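Hypothetical protein HI1011 (Haemophilus influenzae, PDB 1YZY) catalyses the ATP-dependent phosphorylation of 3-oxo-tetronate to 3-oxo-tetronate 4-phosphate, as a member of the four-carbon acid sugar kinase family. Local coordinates at residues L100-A114 with V211-L223. Numbering follows the deposited sequence.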
loop_
_atom_site.group_PDB
_atom_site.type_symbol
_atom_site.label_atom_id
_atom_site.label_comp_id
_atom_site.label_asym_id
_atom_site.label_seq_id
_atom_site.Cartn_x
_atom_site.Cartn_y
_atom_site.Cartn_z
ATOM N N LEU A 100 -0.870 -1.382 -21.877
ATOM C CA LEU A 100 -2.223 -1.495 -21.347
ATOM C C LEU A 100 -3.243 -0.955 -22.331
ATOM O O LEU A 100 -4.305 -1.556 -22.530
ATOM C CB LEU A 100 -2.340 -0.762 -20.008
ATOM C CG LEU A 100 -1.507 -1.331 -18.852
ATOM C CD1 LEU A 100 -1.712 -0.515 -17.574
ATOM C CD2 LEU A 100 -1.880 -2.783 -18.626
ATOM N N LEU A 101 -2.934 0.199 -22.923
ATOM C CA LEU A 101 -3.819 0.816 -23.907
ATOM C C LEU A 101 -4.003 -0.109 -25.095
ATOM O O LEU A 101 -5.117 -0.298 -25.579
ATOM C CB LEU A 101 -3.255 2.163 -24.375
ATOM C CG LEU A 101 -3.520 3.366 -23.465
ATOM C CD1 LEU A 101 -2.715 4.555 -23.939
ATOM C CD2 LEU A 101 -5.013 3.690 -23.440
ATOM N N ASP A 102 -2.899 -0.685 -25.557
ATOM C CA ASP A 102 -2.934 -1.612 -26.680
ATOM C C ASP A 102 -3.812 -2.824 -26.392
ATOM O O ASP A 102 -4.682 -3.181 -27.193
ATOM C CB ASP A 102 -1.523 -2.082 -27.018
ATOM C CG ASP A 102 -0.693 -1.002 -27.671
ATOM O OD1 ASP A 102 -1.278 -0.106 -28.321
ATOM O OD2 ASP A 102 0.546 -1.057 -27.542
ATOM N N GLU A 103 -3.538 -3.484 -25.275
ATOM C CA GLU A 103 -4.296 -4.661 -24.883
ATOM C C GLU A 103 -5.785 -4.366 -24.796
ATOM O O GLU A 103 -6.618 -5.196 -25.177
ATOM C CB GLU A 103 -3.775 -5.192 -23.543
ATOM C CG GLU A 103 -4.605 -6.302 -22.913
ATOM C CD GLU A 103 -4.736 -7.551 -23.770
ATOM O OE1 GLU A 103 -3.770 -7.901 -24.483
ATOM O OE2 GLU A 103 -5.813 -8.191 -23.722
ATOM N N LEU A 104 -6.108 -3.171 -24.315
ATOM C CA LEU A 104 -7.495 -2.746 -24.155
ATOM C C LEU A 104 -8.220 -2.242 -25.405
ATOM O O LEU A 104 -9.448 -2.102 -25.386
ATOM C CB LEU A 104 -7.587 -1.690 -23.046
ATOM C CG LEU A 104 -7.557 -2.208 -21.607
ATOM C CD1 LEU A 104 -7.261 -1.081 -20.646
ATOM C CD2 LEU A 104 -8.886 -2.869 -21.270
ATOM N N ASN A 105 -7.487 -1.991 -26.489
ATOM C CA ASN A 105 -8.092 -1.470 -27.727
ATOM C C ASN A 105 -8.596 -0.044 -27.511
ATOM O O ASN A 105 -9.611 0.377 -28.074
ATOM C CB ASN A 105 -9.245 -2.357 -28.202
ATOM C CG ASN A 105 -8.814 -3.360 -29.238
ATOM O OD1 ASN A 105 -7.889 -3.109 -30.015
ATOM N ND2 ASN A 105 -9.504 -4.495 -29.284
ATOM N N GLU A 106 -7.892 0.675 -26.645
ATOM C CA GLU A 106 -8.201 2.056 -26.312
ATOM C C GLU A 106 -7.039 2.909 -26.812
ATOM O O GLU A 106 -5.937 2.395 -27.032
ATOM C CB GLU A 106 -8.350 2.200 -24.797
ATOM C CG GLU A 106 -9.518 1.427 -24.219
ATOM C CD GLU A 106 -10.850 2.023 -24.604
ATOM O OE1 GLU A 106 -11.192 3.089 -24.056
ATOM O OE2 GLU A 106 -11.551 1.439 -25.450
ATOM N N ASP A 107 -7.274 4.206 -26.998
ATOM C CA ASP A 107 -6.217 5.084 -27.490
ATOM C C ASP A 107 -6.042 6.403 -26.752
ATOM O O ASP A 107 -5.331 7.286 -27.219
ATOM C CB ASP A 107 -6.364 5.323 -29.003
ATOM C CG ASP A 107 -7.811 5.431 -29.447
ATOM O OD1 ASP A 107 -8.502 6.382 -29.027
ATOM O OD2 ASP A 107 -8.259 4.558 -30.224
ATOM N N PHE A 108 -6.648 6.521 -25.576
ATOM C CA PHE A 108 -6.524 7.745 -24.796
ATOM C C PHE A 108 -6.699 7.463 -23.307
ATOM O O PHE A 108 -7.503 6.612 -22.924
ATOM C CB PHE A 108 -7.568 8.782 -25.266
ATOM C CG PHE A 108 -7.379 10.157 -24.673
ATOM C CD1 PHE A 108 -6.257 10.919 -24.988
ATOM C CD2 PHE A 108 -8.313 10.682 -23.791
ATOM C CE1 PHE A 108 -6.067 12.181 -24.428
ATOM C CE2 PHE A 108 -8.129 11.951 -23.224
ATOM C CZ PHE A 108 -7.006 12.695 -23.544
ATOM N N THR A 109 -5.956 8.184 -22.476
ATOM C CA THR A 109 -6.045 8.033 -21.025
ATOM C C THR A 109 -5.516 9.311 -20.380
ATOM O O THR A 109 -5.004 10.181 -21.081
ATOM C CB THR A 109 -5.224 6.795 -20.525
ATOM O OG1 THR A 109 -5.519 6.537 -19.144
ATOM C CG2 THR A 109 -3.717 7.032 -20.667
ATOM N N VAL A 110 -5.670 9.436 -19.061
ATOM C CA VAL A 110 -5.188 10.605 -18.313
ATOM C C VAL A 110 -3.978 10.291 -17.431
ATOM O O VAL A 110 -3.738 9.145 -17.065
ATOM C CB VAL A 110 -6.295 11.224 -17.416
ATOM C CG1 VAL A 110 -7.513 11.550 -18.250
ATOM C CG2 VAL A 110 -6.657 10.280 -16.271
ATOM N N ILE A 111 -3.243 11.334 -17.070
ATOM C CA ILE A 111 -2.058 11.204 -16.238
ATOM C C ILE A 111 -2.170 12.206 -15.102
ATOM O O ILE A 111 -2.345 13.400 -15.347
ATOM C CB ILE A 111 -0.786 11.510 -17.070
ATOM C CG1 ILE A 111 -0.575 10.418 -18.118
ATOM C CG2 ILE A 111 0.427 11.728 -16.176
ATOM C CD1 ILE A 111 0.562 10.702 -19.042
ATOM N N THR A 112 -2.090 11.736 -13.863
ATOM C CA THR A 112 -2.164 12.641 -12.728
ATOM C C THR A 112 -1.659 12.105 -11.401
ATOM O O THR A 112 -2.327 11.314 -10.746
ATOM C CB THR A 112 -3.592 13.232 -12.530
ATOM O OG1 THR A 112 -3.622 14.032 -11.339
ATOM C CG2 THR A 112 -4.640 12.131 -12.427
ATOM N N PRO A 113 -0.413 12.444 -11.047
ATOM C CA PRO A 113 0.193 12.018 -9.785
ATOM C C PRO A 113 -0.085 12.991 -8.640
ATOM O O PRO A 113 0.681 13.106 -7.685
ATOM C CB PRO A 113 1.689 12.189 -10.064
ATOM C CG PRO A 113 1.738 13.266 -11.098
ATOM C CD PRO A 113 0.629 12.861 -12.000
ATOM N N ALA A 114 -1.203 13.701 -8.744
ATOM C CA ALA A 114 -1.642 14.776 -7.864
ATOM C C ALA A 114 -2.596 14.420 -6.725
ATOM O O ALA A 114 -3.473 13.570 -6.846
ATOM C CB ALA A 114 -2.150 16.042 -8.572
ATOM N N VAL A 211 -13.616 11.173 -15.878
ATOM C CA VAL A 211 -13.099 9.866 -16.276
ATOM C C VAL A 211 -13.965 8.683 -15.824
ATOM O O VAL A 211 -13.499 7.546 -15.781
ATOM C CB VAL A 211 -11.656 9.651 -15.752
ATOM C CG1 VAL A 211 -10.711 10.677 -16.353
ATOM C CG2 VAL A 211 -11.625 9.720 -14.242
ATOM N N ALA A 212 -15.234 8.940 -15.542
ATOM C CA ALA A 212 -16.157 7.906 -15.083
ATOM C C ALA A 212 -16.395 6.742 -16.046
ATOM O O ALA A 212 -16.884 5.688 -15.638
ATOM C CB ALA A 212 -17.481 8.537 -14.719
ATOM N N ASP A 213 -16.132 6.950 -17.331
ATOM C CA ASP A 213 -16.347 5.899 -18.319
ATOM C C ASP A 213 -15.082 5.450 -19.035
ATOM O O ASP A 213 -15.155 4.683 -20.001
ATOM C CB ASP A 213 -17.405 6.326 -19.341
ATOM C CG ASP A 213 -18.795 6.415 -18.737
ATOM O OD1 ASP A 213 -19.256 5.416 -18.140
ATOM O OD2 ASP A 213 -19.426 7.487 -18.856
ATOM N N PHE A 214 -13.939 5.983 -18.611
ATOM C CA PHE A 214 -12.652 5.606 -19.180
ATOM C C PHE A 214 -12.363 4.142 -18.825
ATOM O O PHE A 214 -12.540 3.728 -17.681
ATOM C CB PHE A 214 -11.537 6.478 -18.600
ATOM C CG PHE A 214 -11.275 7.740 -19.370
ATOM C CD1 PHE A 214 -12.322 8.567 -19.768
ATOM C CD2 PHE A 214 -9.971 8.126 -19.655
ATOM C CE1 PHE A 214 -12.067 9.763 -20.434
ATOM C CE2 PHE A 214 -9.707 9.321 -20.321
ATOM C CZ PHE A 214 -10.757 10.141 -20.709
ATOM N N LYS A 215 -11.930 3.366 -19.816
ATOM C CA LYS A 215 -11.597 1.955 -19.626
ATOM C C LYS A 215 -10.309 1.878 -18.806
ATOM O O LYS A 215 -10.073 0.902 -18.089
ATOM C CB LYS A 215 -11.362 1.305 -20.987
ATOM C CG LYS A 215 -11.804 -0.120 -21.106
ATOM C CD LYS A 215 -13.299 -0.199 -21.304
ATOM C CE LYS A 215 -13.765 -1.650 -21.419
ATOM N NZ LYS A 215 -13.531 -2.460 -20.178
ATOM N N LEU A 216 -9.473 2.907 -18.957
ATOM C CA LEU A 216 -8.191 3.016 -18.263
ATOM C C LEU A 216 -7.810 4.442 -17.825
ATOM O O LEU A 216 -7.982 5.403 -18.573
ATOM C CB LEU A 216 -7.069 2.477 -19.161
ATOM C CG LEU A 216 -5.643 2.712 -18.663
ATOM C CD1 LEU A 216 -5.378 1.852 -17.430
ATOM C CD2 LEU A 216 -4.645 2.403 -19.758
ATOM N N VAL A 217 -7.301 4.564 -16.604
ATOM C CA VAL A 217 -6.842 5.842 -16.085
ATOM C C VAL A 217 -5.519 5.587 -15.355
ATOM O O VAL A 217 -5.245 4.461 -14.950
ATOM C CB VAL A 217 -7.876 6.511 -15.126
ATOM C CG1 VAL A 217 -9.229 6.670 -15.812
ATOM C CG2 VAL A 217 -8.021 5.731 -13.860
ATOM N N THR A 218 -4.688 6.617 -15.224
ATOM C CA THR A 218 -3.401 6.485 -14.543
ATOM C C THR A 218 -3.178 7.633 -13.547
ATOM O O THR A 218 -3.817 8.687 -13.641
ATOM C CB THR A 218 -2.196 6.430 -15.548
ATOM O OG1 THR A 218 -1.777 7.754 -15.902
ATOM C CG2 THR A 218 -2.562 5.670 -16.814
ATOM N N GLY A 219 -2.347 7.389 -12.540
ATOM C CA GLY A 219 -2.067 8.425 -11.567
ATOM C C GLY A 219 -1.559 7.907 -10.241
ATOM O O GLY A 219 -1.138 6.757 -10.136
ATOM N N GLY A 220 -1.516 8.791 -9.249
ATOM C CA GLY A 220 -1.087 8.407 -7.918
ATOM C C GLY A 220 -2.306 7.939 -7.138
ATOM O O GLY A 220 -3.167 7.249 -7.685
ATOM N N SER A 221 -2.386 8.297 -5.861
ATOM C CA SER A 221 -3.538 7.896 -5.056
ATOM C C SER A 221 -4.665 8.930 -5.100
ATOM O O SER A 221 -5.826 8.597 -4.861
ATOM C CB SER A 221 -3.121 7.670 -3.611
ATOM O OG SER A 221 -2.169 6.630 -3.509
ATOM N N GLY A 222 -4.302 10.188 -5.352
ATOM C CA GLY A 222 -5.275 11.264 -5.412
ATOM C C GLY A 222 -6.511 11.013 -6.253
ATOM O O GLY A 222 -7.631 11.169 -5.767
ATOM N N LEU A 223 -6.332 10.667 -7.522
ATOM C CA LEU A 223 -7.480 10.421 -8.391
ATOM C C LEU A 223 -8.268 9.198 -7.973
ATOM O O LEU A 223 -9.505 9.207 -8.009
ATOM C CB LEU A 223 -7.042 10.259 -9.850
ATOM C CG LEU A 223 -8.149 9.864 -10.830
ATOM C CD1 LEU A 223 -9.216 10.954 -10.888
ATOM C CD2 LEU A 223 -7.564 9.620 -12.205
HETATM O O HOH W 1 -9.519 4.671 -21.414
HETATM O O HOH W 2 -3.736 11.074 -8.472
HETATM O O HOH W 3 -1.509 11.192 -5.603
#
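Thr109 and Thr218 show how threonine hydroxyls can join two parallel strands whose backbones are sparsely bonded. Thr109 OG1 donates to Leu216 O at 2.8 Å, approaching from above the carbonyl plane. In return, Thr218 OG1 donates to Val110 O at 2.7 Å, in the carbonyl plane on a lone pair, and is also hydrogen-bonded to Tyr81 OH. Its chi1 of 85° sets the hydroxyl between backbone N and carbonyl carbon, where it bonds the oxygen that the backbone N reaches only weakly. Further along, Gly220 N donates to Thr112 O at 3.0 Å, and a water bridges Thr112 O, Ala114 O and Leu223 N.

Apolar side chains pack on either side of the pairing. Leu216, its CG anti to the backbone N (chi1 171°), sends CD2 to Leu100 CB and Leu101 CD2, while Leu104 CD1 meets its CB. On the other side Val110 CG1 touches Phe214 CE2 at 3.8 Å and Val211 CG1, which sits over the centre of the Phe214 ring.

In the sugar-binding domain these bonds join two edge strands, continuing the parallel strands from 77-80 to 193-196, with helix 93-104 on the Leu216 side and Phe183 of helix 176-188 meeting the Phe214 ring.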